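Local coordinates for protein glycosyl hydrolase (Rhizobium leguminosarum bv. trifolii, PDB 5NDX) that probably hydrolyses O-glycosidic bonds as a family 39 glycoside hydrolase and is the bacterial orthologue of human alpha-L-iduronidase, at residues L259-D264 / A305-L310; T138-T143 / I214-I219. The protein carries 2 engineered substitutions. All coordinates share one frame; numbering follows the deposited sequence.

Interaction 1. Residues L259-D264 / A305-L310; sequences LPIVND and ANFTFL. With 8U8 ((2~{R},3~{S},4~{S},5~{R},6~{S})-6-(4-methyl-2-oxidanylidene-chromen-7-yl)oxy-3,4,5-tris(oxidanyl)oxane-2-carboxylic acid), chain N.
Strands 261-263 and 307-310 run parallel, with axes 4.8 Å apart and inclined by 19°, and are joined through Ile261 N to Asn306 O, Thr308 N to Ile261 O (2.9 Å) and Asn263 N to Phe309 O. Between the first two residue pairs the register slips: Ile261 faces Phe307, but Val262 faces Phe309, so Thr308 is the extra residue of a beta bulge. Asn306 O also takes a bond from Thr308 OG1 (2.9 Å), the two donors reaching it from opposite faces of the carbonyl plane. Pro260, which has no N-H to offer, adds a CA-H...O contact to the same oxygen. A water links Leu259 O with Asn306 N where the pair frays into loop.

These are neighbouring strands of the TIM barrel of the family, and the side chains alternate except at the bulge, where Thr308 and Phe309 both reach the ligand. Ile261, Asn263, Phe307 and Leu310 turn toward the surrounding helices, with Ile261 CG2 4.1 Å from Phe307 CD1, while Ile261 O lies over one face of the Phe307 ring. The amide of Asn263 is held by backbone O of Glu221 and backbone N of Glu265. Val262 and Phe309 point to the other face, where the coumarin of 8U8 lies. With CG anti to the backbone N (chi1 -171°), the Phe309 ring presents a face to the coumarin, whose C8 lies 3.5 Å above it, offset toward the rim; Val262 CG1 meets the edge of this ring and CG2 approaches the ligand's C14. Thr308 suits the bulge because its two arms divide the work: OG1 turns back to the backbone, and Thr308 CG2 comes to 3.2 Å from 8U8 O8. Beside it, Pro260 CB packs 3.3 Å from the lactone carbonyl oxygen 8U8 O9 and also touches Thr308 OG1.

Interaction 2. Residues T138-T143 / I214-I219; sequences TWYFET and IDYISI. With 8U8 ((2~{R},3~{S},4~{S},5~{R},6~{S})-6-(4-methyl-2-oxidanylidene-chromen-7-yl)oxy-3,4,5-tris(oxidanyl)oxane-2-carboxylic acid), chain N.
Tyr216 and Ser218 reach across the inside of the TIM barrel to Phe141 and Glu142, joining strands 140-142 and 216-219, which are not direct neighbours because strand 179-184 runs between them. Their axes come no closer than 9.6 Å and are inclined by 57°, so side chains must span the gap. The tight part is the buried, polar end. Tyr216 is long enough to donate its hydroxyl to the backbone of the other strand, OH to Phe141 O at 2.6 Å, from well above the carbonyl plane. Its CG sits between the backbone N and the carbonyl carbon (chi1 66°), which swings the ring into the barrel; Glu142 CG then meets the ring's edge, 3.3 Å from Tyr216 OH.

Toward the N-terminal ends of the strands the contact is loose. Tyr140, partly exposed, brings CD2 no nearer than 4.5 Å to Tyr216 CE2, and the coumarin of 8U8 packs against both rings. Tyr140 takes it flat, with the ligand's C12 over the ring centre 3.5 Å above the plane, whereas Tyr216 receives the methyl C15 over its own centre, a CH-pi contact at 3.9 Å. Broad aromatic side chains thus suit a site that holds a flat bicycle. With a serine in place of Tyr140, the coumarin would probably lose the ring stacked on one of its faces and sit less firmly, and Phe55 would lose its aromatic neighbour.

Deeper in, Glu142 extends fully beyond CG, which carries its carboxylate to both a charge and a hydroxyl: OE1 pairs with Arg57, while small Ser218, pointing toward strand 140-142, donates OG to the anti lone pair of Glu142 OE2 at 2.6 Å.

In the fold
Both contacts belong to one barrel, and strands 216-219 and 261-263 are neighbours in it, Val262 N probably bonding Ile217 O. Interaction 1 joins adjacent strands mainly by backbone hydrogen bonds, with a bulge, and is only partly buried; interaction 2 crosses the buried interior and relies on side chains. They meet at two places. Phe309 and Tyr140 cover opposite faces of the same coumarin, and the ligand is also hydrogen-bonded to Lys54 and Arg23. Elsewhere, Asp264 and Glu142 bring their carboxylates together beside Arg57. The predicted proton donor, engineered to Gln146, and a second 8U8 lie near Glu142 and Asn263, probably toward the C-terminal ends where TIM-barrel active sites form.

Interaction 1. Residues L259-D264 / A305-L310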
loop_
_atom_site.group_PDB
_atom_site.type_symbol
_atom_site.label_atom_id
_atom_site.label_comp_id
_atom_site.label_asym_id
_atom_site.label_seq_id
_atom_site.Cartn_x
_atom_site.Cartn_y
_atom_site.Cartn_z
ATOM N N LEU A 259 6.557 -19.450 -13.230
ATOM C CA LEU A 259 7.249 -18.443 -12.427
ATOM C C LEU A 259 6.268 -17.494 -11.685
ATOM O O LEU A 259 5.116 -17.330 -12.087
ATOM C CB LEU A 259 8.195 -17.587 -13.278
ATOM C CG LEU A 259 9.509 -18.236 -13.754
ATOM C CD1 LEU A 259 10.250 -17.309 -14.717
ATOM C CD2 LEU A 259 10.408 -18.622 -12.583
ATOM N N PRO A 260 6.732 -16.897 -10.597
ATOM C CA PRO A 260 5.929 -15.873 -9.941
ATOM C C PRO A 260 5.522 -14.763 -10.920
ATOM O O PRO A 260 6.339 -14.307 -11.721
ATOM C CB PRO A 260 6.839 -15.377 -8.802
ATOM C CG PRO A 260 7.736 -16.570 -8.476
ATOM C CD PRO A 260 7.924 -17.290 -9.802
ATOM N N ILE A 261 4.245 -14.424 -10.904
ATOM C CA ILE A 261 3.674 -13.348 -11.756
ATOM C C ILE A 261 3.386 -12.149 -10.879
ATOM O O ILE A 261 2.784 -12.294 -9.789
ATOM C CB ILE A 261 2.349 -13.783 -12.408
ATOM C CG1 ILE A 261 2.543 -15.081 -13.204
ATOM C CG2 ILE A 261 1.811 -12.701 -13.343
ATOM C CD1 ILE A 261 3.570 -14.986 -14.327
ATOM N N VAL A 262 3.795 -10.975 -11.350
ATOM C CA VAL A 262 3.677 -9.743 -10.585
ATOM C C VAL A 262 2.993 -8.691 -11.459
ATOM O O VAL A 262 3.373 -8.526 -12.623
ATOM C CB VAL A 262 5.072 -9.290 -10.179
ATOM C CG1 VAL A 262 5.052 -7.877 -9.600
ATOM C CG2 VAL A 262 5.660 -10.308 -9.199
ATOM N N ASN A 263 1.939 -8.063 -10.949
ATOM C CA ASN A 263 1.410 -6.828 -11.524
ATOM C C ASN A 263 2.011 -5.698 -10.684
ATOM O O ASN A 263 1.569 -5.446 -9.588
ATOM C CB ASN A 263 -0.088 -6.809 -11.507
ATOM C CG ASN A 263 -0.691 -5.613 -12.221
ATOM O OD1 ASN A 263 -0.048 -4.579 -12.440
ATOM N ND2 ASN A 263 -1.964 -5.732 -12.527
ATOM N N ASP A 264 2.988 -5.002 -11.243
ATOM C CA ASP A 264 3.783 -4.030 -10.509
ATOM C C ASP A 264 3.173 -2.619 -10.489
ATOM O O ASP A 264 3.756 -1.697 -9.890
ATOM C CB ASP A 264 5.270 -4.045 -11.027
ATOM C CG ASP A 264 5.405 -3.689 -12.507
ATOM O OD1 ASP A 264 4.373 -3.335 -13.178
ATOM O OD2 ASP A 264 6.549 -3.713 -13.026
ATOM N N ALA A 305 -2.389 -19.512 -12.057
ATOM C CA ALA A 305 -1.055 -19.007 -12.244
ATOM C C ALA A 305 -0.435 -18.789 -10.897
ATOM O O ALA A 305 -1.142 -18.732 -9.897
ATOM C CB ALA A 305 -1.104 -17.703 -13.001
ATOM N N ASN A 306 0.885 -18.633 -10.854
ATOM C CA ASN A 306 1.585 -18.402 -9.595
ATOM C C ASN A 306 1.573 -16.884 -9.272
ATOM O O ASN A 306 2.617 -16.237 -9.175
ATOM C CB ASN A 306 3.022 -18.961 -9.737
ATOM C CG ASN A 306 3.791 -18.995 -8.448
ATOM O OD1 ASN A 306 3.243 -18.776 -7.380
ATOM N ND2 ASN A 306 5.072 -19.315 -8.542
ATOM N N PHE A 307 0.387 -16.317 -9.059
ATOM C CA PHE A 307 0.274 -14.861 -8.908
ATOM C C PHE A 307 0.795 -14.490 -7.525
ATOM O O PHE A 307 0.315 -14.997 -6.549
ATOM C CB PHE A 307 -1.146 -14.342 -9.108
ATOM C CG PHE A 307 -1.200 -12.855 -9.199
ATOM C CD1 PHE A 307 -0.977 -12.207 -10.413
ATOM C CD2 PHE A 307 -1.403 -12.093 -8.060
ATOM C CE1 PHE A 307 -0.969 -10.823 -10.467
ATOM C CE2 PHE A 307 -1.428 -10.713 -8.114
ATOM C CZ PHE A 307 -1.203 -10.081 -9.328
ATOM N N THR A 308 1.773 -13.603 -7.451
ATOM C CA THR A 308 2.538 -13.398 -6.228
ATOM C C THR A 308 2.501 -11.999 -5.606
ATOM O O THR A 308 2.678 -11.881 -4.374
ATOM C CB THR A 308 4.013 -13.816 -6.511
ATOM O OG1 THR A 308 4.020 -15.215 -6.838
ATOM C CG2 THR A 308 4.914 -13.625 -5.322
ATOM N N PHE A 309 2.390 -10.950 -6.416
ATOM C CA PHE A 309 2.410 -9.598 -5.894
ATOM C C PHE A 309 1.631 -8.648 -6.804
ATOM O O PHE A 309 1.668 -8.762 -8.014
ATOM C CB PHE A 309 3.847 -9.154 -5.744
ATOM C CG PHE A 309 4.050 -7.860 -5.033
ATOM C CD1 PHE A 309 3.647 -7.702 -3.743
ATOM C CD2 PHE A 309 4.760 -6.850 -5.629
ATOM C CE1 PHE A 309 3.893 -6.533 -3.050
ATOM C CE2 PHE A 309 5.017 -5.664 -4.962
ATOM C CZ PHE A 309 4.551 -5.497 -3.666
ATOM N N LEU A 310 0.907 -7.746 -6.174
ATOM C CA LEU A 310 0.106 -6.727 -6.854
ATOM C C LEU A 310 0.461 -5.429 -6.156
ATOM O O LEU A 310 0.255 -5.297 -4.946
ATOM C CB LEU A 310 -1.357 -7.071 -6.719
ATOM C CG LEU A 310 -2.371 -6.135 -7.355
ATOM C CD1 LEU A 310 -3.632 -6.924 -7.571
ATOM C CD2 LEU A 310 -2.656 -4.925 -6.491
HETATM C C15 8U8 N . 8.515 -8.807 -7.044
HETATM C C13 8U8 N . 8.236 -9.983 -6.345
HETATM C C14 8U8 N . 8.561 -11.215 -6.898
HETATM C C16 8U8 N . 8.357 -12.380 -6.172
HETATM O O9 8U8 N . 8.597 -13.460 -6.694
HETATM O O8 8U8 N . 7.767 -12.334 -4.946
HETATM C C11 8U8 N . 7.492 -11.144 -4.373
HETATM C C10 8U8 N . 6.995 -11.205 -3.094
HETATM C C12 8U8 N . 7.707 -9.953 -5.050
HETATM C C7 8U8 N . 7.407 -8.769 -4.376
HETATM C C8 8U8 N . 6.895 -8.826 -3.084
HETATM C C9 8U8 N . 6.692 -10.039 -2.423
HETATM O O2 8U8 N . 6.201 -10.037 -1.142
HETATM C C5 8U8 N . 6.416 -11.204 -0.305
HETATM O O1 8U8 N . 5.278 -12.014 -0.649
HETATM C C1 8U8 N . 5.056 -13.232 0.097
HETATM C C6 8U8 N . 6.214 -14.267 -0.127
HETATM O O7 8U8 N . 6.886 -14.204 -1.176
HETATM O O6 8U8 N . 6.438 -15.061 0.799
HETATM C C2 8U8 N . 4.926 -12.815 1.560
HETATM O O5 8U8 N . 4.663 -13.954 2.437
HETATM C C3 8U8 N . 6.199 -12.062 2.011
HETATM O O4 8U8 N . 5.993 -11.627 3.329
HETATM C C4 8U8 N . 6.410 -10.826 1.135
HETATM O O3 8U8 N . 7.636 -10.161 1.450
HETATM O O HOH W 1 2.894 -18.582 -13.045
#

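Interaction 2. Residues T138-T143 / I214-I219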
loop_
_atom_site.group_PDB
_atom_site.type_symbol
_atom_site.label_atom_id
_atom_site.label_comp_id
_atom_site.label_asym_id
_atom_site.label_seq_id
_atom_site.Cartn_x
_atom_site.Cartn_y
_atom_site.Cartn_z
ATOM N N THR A 138 16.113 -9.347 1.275
ATOM C CA THR A 138 14.651 -9.178 1.385
ATOM C C THR A 138 14.094 -8.255 0.276
ATOM O O THR A 138 12.855 -8.094 0.179
ATOM C CB THR A 138 14.212 -8.642 2.767
ATOM O OG1 THR A 138 14.636 -7.277 2.926
ATOM C CG2 THR A 138 14.714 -9.583 3.973
ATOM N N TRP A 139 14.975 -7.679 -0.565
ATOM C CA TRP A 139 14.545 -6.763 -1.608
ATOM C C TRP A 139 14.223 -7.545 -2.866
ATOM O O TRP A 139 14.520 -8.733 -2.922
ATOM C CB TRP A 139 15.587 -5.740 -1.911
ATOM C CG TRP A 139 15.958 -4.841 -0.780
ATOM C CD1 TRP A 139 15.510 -4.880 0.485
ATOM C CD2 TRP A 139 16.938 -3.804 -0.835
ATOM N NE1 TRP A 139 16.140 -3.906 1.247
ATOM C CE2 TRP A 139 17.009 -3.221 0.443
ATOM C CE3 TRP A 139 17.708 -3.251 -1.873
ATOM C CZ2 TRP A 139 17.852 -2.156 0.729
ATOM C CZ3 TRP A 139 18.543 -2.176 -1.581
ATOM C CH2 TRP A 139 18.614 -1.651 -0.302
ATOM N N TYR A 140 13.528 -6.904 -3.818
ATOM C CA TYR A 140 13.366 -7.439 -5.177
ATOM C C TYR A 140 13.921 -6.403 -6.129
ATOM O O TYR A 140 13.735 -5.228 -5.912
ATOM C CB TYR A 140 11.909 -7.796 -5.513
ATOM C CG TYR A 140 11.397 -8.905 -4.647
ATOM C CD1 TYR A 140 10.905 -8.646 -3.384
ATOM C CD2 TYR A 140 11.469 -10.225 -5.061
ATOM C CE1 TYR A 140 10.501 -9.688 -2.544
ATOM C CE2 TYR A 140 11.027 -11.283 -4.240
ATOM C CZ TYR A 140 10.579 -11.024 -2.974
ATOM O OH TYR A 140 10.155 -12.084 -2.147
ATOM N N PHE A 141 14.627 -6.862 -7.162
ATOM C CA PHE A 141 15.172 -5.998 -8.193
ATOM C C PHE A 141 14.421 -6.249 -9.463
ATOM O O PHE A 141 14.067 -7.385 -9.752
ATOM C CB PHE A 141 16.657 -6.278 -8.416
ATOM C CG PHE A 141 17.487 -5.907 -7.247
ATOM C CD1 PHE A 141 17.966 -4.604 -7.123
ATOM C CD2 PHE A 141 17.677 -6.806 -6.214
ATOM C CE1 PHE A 141 18.707 -4.229 -6.006
ATOM C CE2 PHE A 141 18.386 -6.435 -5.081
ATOM C CZ PHE A 141 18.903 -5.149 -4.990
ATOM N N GLU A 142 14.195 -5.175 -10.208
ATOM C CA GLU A 142 13.390 -5.207 -11.425
ATOM C C GLU A 142 14.051 -4.437 -12.534
ATOM O O GLU A 142 14.762 -3.458 -12.290
ATOM C CB GLU A 142 12.018 -4.520 -11.196
ATOM C CG GLU A 142 10.973 -5.035 -12.145
ATOM C CD GLU A 142 9.620 -4.366 -11.993
ATOM O OE1 GLU A 142 9.577 -3.276 -11.427
ATOM O OE2 GLU A 142 8.622 -4.919 -12.471
ATOM N N THR A 143 13.752 -4.836 -13.751
ATOM C CA THR A 143 14.094 -4.011 -14.913
ATOM C C THR A 143 13.400 -2.653 -14.877
ATOM O O THR A 143 12.349 -2.447 -14.238
ATOM C CB THR A 143 13.566 -4.579 -16.228
ATOM O OG1 THR A 143 12.138 -4.723 -16.100
ATOM C CG2 THR A 143 14.219 -5.867 -16.563
ATOM N N ILE A 214 15.723 -15.384 -14.665
ATOM C CA ILE A 214 14.564 -14.549 -14.368
ATOM C C ILE A 214 13.798 -15.238 -13.245
ATOM O O ILE A 214 13.438 -16.412 -13.348
ATOM C CB ILE A 214 13.709 -14.251 -15.620
ATOM C CG1 ILE A 214 12.544 -13.309 -15.259
ATOM C CG2 ILE A 214 13.177 -15.526 -16.255
ATOM C CD1 ILE A 214 11.879 -12.645 -16.463
ATOM N N ASP A 215 13.611 -14.515 -12.145
ATOM C CA ASP A 215 12.987 -15.068 -10.954
ATOM C C ASP A 215 11.500 -14.767 -10.895
ATOM O O ASP A 215 10.806 -15.409 -10.154
ATOM C CB ASP A 215 13.681 -14.525 -9.734
ATOM C CG ASP A 215 15.159 -14.948 -9.676
ATOM O OD1 ASP A 215 15.402 -16.149 -9.761
ATOM O OD2 ASP A 215 16.060 -14.098 -9.591
ATOM N N TYR A 216 11.022 -13.800 -11.673
ATOM C CA TYR A 216 9.570 -13.481 -11.716
ATOM C C TYR A 216 9.284 -12.691 -12.977
ATOM O O TYR A 216 10.162 -12.016 -13.515
ATOM C CB TYR A 216 9.109 -12.738 -10.420
ATOM C CG TYR A 216 9.724 -11.376 -10.294
ATOM C CD1 TYR A 216 9.158 -10.288 -10.925
ATOM C CD2 TYR A 216 10.929 -11.183 -9.615
ATOM C CE1 TYR A 216 9.742 -9.015 -10.854
ATOM C CE2 TYR A 216 11.523 -9.936 -9.549
ATOM C CZ TYR A 216 10.911 -8.839 -10.161
ATOM O OH TYR A 216 11.476 -7.569 -10.142
ATOM N N ILE A 217 8.035 -12.747 -13.419
ATOM C CA ILE A 217 7.583 -12.007 -14.559
ATOM C C ILE A 217 6.667 -10.867 -14.114
ATOM O O ILE A 217 5.659 -11.105 -13.454
ATOM C CB ILE A 217 6.861 -12.958 -15.531
ATOM C CG1 ILE A 217 7.866 -14.003 -16.055
ATOM C CG2 ILE A 217 6.295 -12.179 -16.702
ATOM C CD1 ILE A 217 7.210 -15.231 -16.618
ATOM N N SER A 218 7.000 -9.636 -14.503
ATOM C CA SER A 218 6.217 -8.489 -14.110
ATOM C C SER A 218 5.652 -7.730 -15.296
ATOM O O SER A 218 6.354 -7.496 -16.291
ATOM C CB SER A 218 7.019 -7.542 -13.218
ATOM O OG SER A 218 8.135 -7.060 -13.889
ATOM N N ILE A 219 4.391 -7.334 -15.156
ATOM C CA ILE A 219 3.692 -6.463 -16.086
ATOM C C ILE A 219 2.871 -5.425 -15.320
ATOM O O ILE A 219 2.661 -5.613 -14.115
ATOM C CB ILE A 219 2.730 -7.285 -16.967
ATOM C CG1 ILE A 219 1.737 -8.075 -16.139
ATOM C CG2 ILE A 219 3.519 -8.253 -17.844
ATOM C CD1 ILE A 219 0.745 -8.840 -16.999
HETATM C C15 8U8 N . 8.515 -8.807 -7.044
HETATM C C13 8U8 N . 8.236 -9.983 -6.345
HETATM C C14 8U8 N . 8.561 -11.215 -6.898
HETATM C C16 8U8 N . 8.357 -12.380 -6.172
HETATM O O9 8U8 N . 8.597 -13.460 -6.694
HETATM O O8 8U8 N . 7.767 -12.334 -4.946
HETATM C C11 8U8 N . 7.492 -11.144 -4.373
HETATM C C10 8U8 N . 6.995 -11.205 -3.094
HETATM C C12 8U8 N . 7.707 -9.953 -5.050
HETATM C C7 8U8 N . 7.407 -8.769 -4.376
HETATM C C8 8U8 N . 6.895 -8.826 -3.084
HETATM C C9 8U8 N . 6.692 -10.039 -2.423
HETATM O O2 8U8 N . 6.201 -10.037 -1.142
HETATM C C5 8U8 N . 6.416 -11.204 -0.305
HETATM O O1 8U8 N . 5.278 -12.014 -0.649
HETATM C C1 8U8 N . 5.056 -13.232 0.097
HETATM C C6 8U8 N . 6.214 -14.267 -0.127
HETATM O O7 8U8 N . 6.886 -14.204 -1.176
HETATM O O6 8U8 N . 6.438 -15.061 0.799
HETATM C C2 8U8 N . 4.926 -12.815 1.560
HETATM O O5 8U8 N . 4.663 -13.954 2.437
HETATM C C3 8U8 N . 6.199 -12.062 2.011
HETATM O O4 8U8 N . 5.993 -11.627 3.329
HETATM C C4 8U8 N . 6.410 -10.826 1.135
HETATM O O3 8U8 N . 7.636 -10.161 1.450
#